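PDB 5D6A: predicted ATPase of the ABC class from Vibrio vulnificus, which binds the ATP analogue AMP-PNP and probably hydrolyses ATP as an ATPase of the ABC class. Local coordinates for residues Val295-Glu307 against Gly354-Ala366. Sequence-based numbering, arbitrary orientation.
With ANP (phosphoaminophosphonic acid-adenylate ester), chain C.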
loop_
_atom_site.group_PDB
_atom_site.type_symbol
_atom_site.label_atom_id
_atom_site.label_comp_id
_atom_site.label_asym_id
_atom_site.label_seq_id
_atom_site.Cartn_x
_atom_site.Cartn_y
_atom_site.Cartn_z
ATOM N N VAL A 295 20.239 -16.055 9.034
ATOM C CA VAL A 295 20.970 -15.202 8.101
ATOM C C VAL A 295 20.661 -15.603 6.662
ATOM O O VAL A 295 20.357 -16.762 6.379
ATOM C CB VAL A 295 22.497 -15.249 8.338
ATOM C CG1 VAL A 295 22.847 -14.607 9.671
ATOM C CG2 VAL A 295 23.016 -16.678 8.263
ATOM N N THR A 296 20.736 -14.630 5.762
ATOM C CA THR A 296 20.462 -14.857 4.354
ATOM C C THR A 296 21.354 -13.959 3.504
ATOM O O THR A 296 21.805 -12.906 3.950
ATOM C CB THR A 296 18.985 -14.554 4.022
ATOM O OG1 THR A 296 18.129 -15.347 4.851
ATOM C CG2 THR A 296 18.676 -14.848 2.564
ATOM N N ASP A 297 21.622 -14.405 2.284
ATOM C CA ASP A 297 22.413 -13.641 1.343
ATOM C C ASP A 297 21.928 -12.187 1.381
ATOM O O ASP A 297 20.744 -11.920 1.184
ATOM C CB ASP A 297 22.238 -14.246 -0.051
ATOM C CG ASP A 297 23.050 -13.546 -1.109
ATOM O OD1 ASP A 297 23.469 -12.382 -0.907
ATOM O OD2 ASP A 297 23.255 -14.169 -2.161
ATOM N N GLY A 298 22.849 -11.262 1.642
ATOM C CA GLY A 298 22.526 -9.840 1.754
ATOM C C GLY A 298 21.875 -9.211 0.536
ATOM O O GLY A 298 21.137 -8.233 0.662
ATOM N N SER A 299 22.139 -9.772 -0.643
ATOM C CA SER A 299 21.591 -9.243 -1.896
ATOM C C SER A 299 20.270 -9.891 -2.329
ATOM O O SER A 299 19.717 -9.528 -3.368
ATOM C CB SER A 299 22.621 -9.414 -3.012
ATOM O OG SER A 299 22.945 -10.783 -3.192
ATOM N N ALA A 300 19.764 -10.839 -1.542
ATOM C CA ALA A 300 18.518 -11.536 -1.885
ATOM C C ALA A 300 17.358 -10.565 -2.112
ATOM O O ALA A 300 17.051 -9.740 -1.249
ATOM C CB ALA A 300 18.160 -12.540 -0.802
HETATM N N MSE A 301 16.720 -10.676 -3.278
HETATM C CA MSE A 301 15.606 -9.802 -3.651
HETATM C C MSE A 301 14.352 -10.584 -3.897
HETATM O O MSE A 301 14.340 -11.507 -4.708
HETATM C CB MSE A 301 15.973 -9.063 -4.941
HETATM C CG MSE A 301 14.819 -8.252 -5.546
HETATM SE SE MSE A 301 14.234 -6.798 -4.345
HETATM C CE MSE A 301 15.874 -5.716 -4.433
ATOM N N LYS A 302 13.279 -10.217 -3.205
ATOM C CA LYS A 302 12.002 -10.877 -3.409
ATOM C C LYS A 302 11.276 -10.144 -4.512
ATOM O O LYS A 302 11.078 -8.934 -4.442
ATOM C CB LYS A 302 11.157 -10.903 -2.136
ATOM C CG LYS A 302 9.833 -11.642 -2.305
ATOM C CD LYS A 302 9.231 -12.005 -0.958
ATOM C CE LYS A 302 7.954 -12.828 -1.073
ATOM N NZ LYS A 302 6.818 -12.086 -1.688
ATOM N N ILE A 303 10.896 -10.885 -5.543
ATOM C CA ILE A 303 10.196 -10.301 -6.665
ATOM C C ILE A 303 8.759 -10.800 -6.677
ATOM O O ILE A 303 8.478 -11.939 -6.308
ATOM C CB ILE A 303 10.905 -10.602 -8.006
ATOM C CG1 ILE A 303 10.924 -12.104 -8.306
ATOM C CG2 ILE A 303 12.329 -10.063 -7.980
ATOM C CD1 ILE A 303 11.600 -12.450 -9.616
ATOM N N ARG A 304 7.858 -9.917 -7.085
ATOM C CA ARG A 304 6.440 -10.214 -7.159
ATOM C C ARG A 304 5.870 -9.435 -8.329
ATOM O O ARG A 304 6.606 -8.746 -9.040
ATOM C CB ARG A 304 5.740 -9.810 -5.859
ATOM C CG ARG A 304 5.871 -8.334 -5.505
ATOM C CD ARG A 304 5.169 -8.010 -4.197
ATOM N NE ARG A 304 3.733 -8.273 -4.264
ATOM C CZ ARG A 304 2.902 -8.193 -3.226
ATOM N NH1 ARG A 304 1.613 -8.456 -3.392
ATOM N NH2 ARG A 304 3.353 -7.858 -2.018
ATOM N N ALA A 305 4.563 -9.540 -8.530
ATOM C CA ALA A 305 3.918 -8.826 -9.617
ATOM C C ALA A 305 3.541 -7.415 -9.181
ATOM O O ALA A 305 3.033 -7.211 -8.081
ATOM C CB ALA A 305 2.685 -9.582 -10.082
ATOM N N GLU A 306 3.831 -6.445 -10.043
ATOM C CA GLU A 306 3.467 -5.048 -9.821
ATOM C C GLU A 306 2.524 -4.597 -10.911
ATOM O O GLU A 306 2.660 -4.982 -12.069
ATOM C CB GLU A 306 4.685 -4.122 -9.794
ATOM C CG GLU A 306 5.255 -3.880 -8.413
ATOM C CD GLU A 306 6.415 -2.898 -8.427
ATOM O OE1 GLU A 306 6.237 -1.749 -7.963
ATOM O OE2 GLU A 306 7.497 -3.262 -8.934
ATOM N N GLU A 307 1.564 -3.774 -10.528
ATOM C CA GLU A 307 0.595 -3.257 -11.456
ATOM C C GLU A 307 0.856 -1.764 -11.571
ATOM O O GLU A 307 1.016 -1.078 -10.559
ATOM C CB GLU A 307 -0.818 -3.510 -10.917
ATOM C CG GLU A 307 -1.952 -3.308 -11.918
ATOM C CD GLU A 307 -2.024 -4.398 -12.979
ATOM O OE1 GLU A 307 -1.184 -5.329 -12.963
ATOM O OE2 GLU A 307 -2.938 -4.329 -13.829
ATOM N N GLY A 354 23.226 -7.359 -9.667
ATOM C CA GLY A 354 24.098 -8.343 -9.028
ATOM C C GLY A 354 23.503 -9.084 -7.843
ATOM O O GLY A 354 24.195 -9.331 -6.855
ATOM N N ALA A 355 22.224 -9.443 -7.940
ATOM C CA ALA A 355 21.559 -10.198 -6.881
ATOM C C ALA A 355 21.948 -11.661 -7.027
ATOM O O ALA A 355 21.909 -12.206 -8.134
ATOM C CB ALA A 355 20.052 -10.044 -6.981
ATOM N N SER A 356 22.324 -12.290 -5.914
ATOM C CA SER A 356 22.742 -13.696 -5.917
ATOM C C SER A 356 21.590 -14.635 -5.591
ATOM O O SER A 356 21.665 -15.840 -5.846
ATOM C CB SER A 356 23.848 -13.918 -4.891
ATOM O OG SER A 356 24.964 -13.093 -5.135
ATOM N N THR A 357 20.527 -14.089 -5.014
ATOM C CA THR A 357 19.389 -14.907 -4.639
ATOM C C THR A 357 18.081 -14.196 -4.942
ATOM O O THR A 357 17.956 -12.989 -4.743
ATOM C CB THR A 357 19.456 -15.269 -3.145
ATOM O OG1 THR A 357 20.710 -15.913 -2.866
ATOM C CG2 THR A 357 18.305 -16.189 -2.755
ATOM N N LEU A 358 17.114 -14.961 -5.435
ATOM C CA LEU A 358 15.803 -14.438 -5.783
ATOM C C LEU A 358 14.752 -15.178 -4.981
ATOM O O LEU A 358 14.753 -16.404 -4.940
ATOM C CB LEU A 358 15.543 -14.625 -7.274
ATOM C CG LEU A 358 16.532 -13.927 -8.207
ATOM C CD1 LEU A 358 16.312 -14.382 -9.639
ATOM C CD2 LEU A 358 16.426 -12.414 -8.088
ATOM N N LEU A 359 13.860 -14.430 -4.343
ATOM C CA LEU A 359 12.803 -15.019 -3.533
ATOM C C LEU A 359 11.478 -14.822 -4.247
ATOM O O LEU A 359 11.169 -13.721 -4.684
ATOM C CB LEU A 359 12.777 -14.365 -2.149
ATOM C CG LEU A 359 14.134 -14.329 -1.434
ATOM C CD1 LEU A 359 14.015 -13.614 -0.098
ATOM C CD2 LEU A 359 14.701 -15.730 -1.245
ATOM N N ILE A 360 10.701 -15.894 -4.379
ATOM C CA ILE A 360 9.413 -15.836 -5.070
ATOM C C ILE A 360 8.338 -16.587 -4.306
ATOM O O ILE A 360 8.595 -17.651 -3.747
ATOM C CB ILE A 360 9.517 -16.427 -6.492
ATOM C CG1 ILE A 360 10.515 -15.616 -7.321
ATOM C CG2 ILE A 360 8.151 -16.448 -7.168
ATOM C CD1 ILE A 360 10.731 -16.142 -8.720
ATOM N N ASP A 361 7.133 -16.024 -4.287
ATOM C CA ASP A 361 5.994 -16.638 -3.614
ATOM C C ASP A 361 4.868 -16.756 -4.632
ATOM O O ASP A 361 4.324 -15.750 -5.087
ATOM C CB ASP A 361 5.561 -15.804 -2.405
ATOM C CG ASP A 361 4.468 -16.475 -1.584
ATOM O OD1 ASP A 361 3.818 -17.417 -2.084
ATOM O OD2 ASP A 361 4.253 -16.051 -0.428
ATOM N N GLU A 362 4.526 -17.994 -4.976
ATOM C CA GLU A 362 3.495 -18.283 -5.969
ATOM C C GLU A 362 2.164 -17.577 -5.691
ATOM O O GLU A 362 1.415 -17.277 -6.622
ATOM C CB GLU A 362 3.289 -19.799 -6.072
ATOM C CG GLU A 362 2.409 -20.236 -7.231
ATOM C CD GLU A 362 2.350 -21.747 -7.399
ATOM O OE1 GLU A 362 2.491 -22.478 -6.394
ATOM O OE2 GLU A 362 2.144 -22.205 -8.545
ATOM N N ASP A 363 1.880 -17.302 -4.420
ATOM C CA ASP A 363 0.638 -16.621 -4.050
ATOM C C ASP A 363 0.655 -15.110 -4.332
ATOM O O ASP A 363 -0.392 -14.469 -4.322
ATOM C CB ASP A 363 0.281 -16.906 -2.586
ATOM C CG ASP A 363 -0.101 -18.367 -2.350
ATOM O OD1 ASP A 363 -0.062 -19.169 -3.311
ATOM O OD2 ASP A 363 -0.453 -18.713 -1.202
ATOM N N THR A 364 1.832 -14.547 -4.585
ATOM C CA THR A 364 1.933 -13.123 -4.904
ATOM C C THR A 364 2.685 -12.927 -6.226
ATOM O O THR A 364 3.470 -11.992 -6.369
ATOM C CB THR A 364 2.650 -12.334 -3.789
ATOM O OG1 THR A 364 4.026 -12.731 -3.715
ATOM C CG2 THR A 364 1.970 -12.563 -2.445
ATOM N N SER A 365 2.429 -13.808 -7.193
ATOM C CA SER A 365 3.092 -13.734 -8.494
ATOM C C SER A 365 2.145 -14.032 -9.650
ATOM O O SER A 365 1.042 -14.552 -9.452
ATOM C CB SER A 365 4.271 -14.709 -8.540
ATOM O OG SER A 365 5.255 -14.364 -7.583
ATOM N N ALA A 366 2.596 -13.699 -10.857
ATOM C CA ALA A 366 1.821 -13.930 -12.068
ATOM C C ALA A 366 1.975 -15.377 -12.509
ATOM O O ALA A 366 3.069 -15.806 -12.869
ATOM C CB ALA A 366 2.275 -12.990 -13.174
HETATM P PG ANP C . 1.545 -19.071 1.453
HETATM O O1G ANP C . 3.042 -19.048 1.271
HETATM O O2G ANP C . 0.866 -17.778 1.062
HETATM O O3G ANP C . 0.914 -20.315 0.875
HETATM P PB ANP C . 0.983 -20.693 3.994
HETATM O O1B ANP C . 2.144 -21.613 3.771
HETATM O O2B ANP C . -0.377 -21.154 3.522
HETATM N N3B ANP C . 1.317 -19.167 3.191
HETATM P PA ANP C . 1.344 -19.111 6.301
HETATM O O1A ANP C . 2.748 -19.243 6.826
HETATM O O2A ANP C . 1.009 -17.951 5.396
HETATM O O3A ANP C . 0.905 -20.484 5.588
HETATM O "O5'" ANP C . 0.333 -19.050 7.544
HETATM C "C5'" ANP C . 0.381 -20.034 8.567
HETATM C "C4'" ANP C . -0.227 -19.481 9.849
HETATM O "O4'" ANP C . 0.286 -20.225 10.957
HETATM C "C3'" ANP C . 0.126 -18.022 10.104
HETATM O "O3'" ANP C . -0.984 -17.344 10.708
HETATM C "C2'" ANP C . 1.311 -18.078 11.042
HETATM O "O2'" ANP C . 1.313 -16.982 11.963
HETATM C "C1'" ANP C . 1.161 -19.421 11.751
HETATM N N9 ANP C . 2.465 -20.109 11.913
HETATM C C8 ANP C . 3.420 -20.270 10.971
HETATM N N7 ANP C . 4.481 -20.947 11.482
HETATM C C5 ANP C . 4.205 -21.231 12.768
HETATM C C6 ANP C . 4.892 -21.923 13.883
HETATM N N6 ANP C . 6.120 -22.463 13.711
HETATM N N1 ANP C . 4.251 -21.999 15.073
HETATM C C2 ANP C . 3.024 -21.467 15.260
HETATM N N3 ANP C . 2.351 -20.824 14.282
HETATM C C4 ANP C . 2.878 -20.678 13.043
HETATM O O HOH W 1 6.428 -13.404 -5.281
#
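Lys302 lies across Leu359 at about a right angle, on one face of a short parallel pairing between strands 301-302 and 357-361. Its CB packs 3.8 Å from Leu359 CB. With CG anti to the backbone N (chi1 -178°), the chain then runs on beside Asp361, both pointing the same way. Lys302 NZ turns aside at the last torsion, 4.9 Å from Asp361 OD2, and its salt bridge is with Glu501. Backbone bonds hold the register: Met301 N to Thr357 O, Leu359 N to Met301 O and Ile303 N to Leu359 O.

Ile303 crosses Ile360 obliquely, CG1 to CG1 at 3.7 Å, and the two CD1 methyls also touch. Beyond this pair the chains part, and a water bridges the two segments. It bonds Ile303 O, Thr364 OG1 and Ser365 OG, and accepts from Asp361 N. Ser365 has its stronger polar partner in Gln343. Thr364 CB sits 3.8 Å above the guanidinium plane of Arg304, offset toward its rim. A weak bond from Ala305 N to Thr364 O, 3.4 Å, closes this end.

At the other end Ser299 OG accepts from Ser356 N at 3.2 Å, a fairly straight bond (163°). The same hydroxyl donates to Asp297 OD1. Ser299 N reaches that oxygen from the same face of the carboxylate, closing an Asx turn.

Asp361 ends the strand beside the nucleotide, and its OD2 is hydrogen-bonded to Ser272 of the probable Walker A loop. This placing is consistent with a Walker B strand. Strand 301-302 is an edge strand of its sheet within the chain, and strand 357-361 lies between it and strand 404-408. Helix 271-280 covers the Lys302 and Leu359 face; helix 339-352 packs on Met301, Ile303 and Leu358.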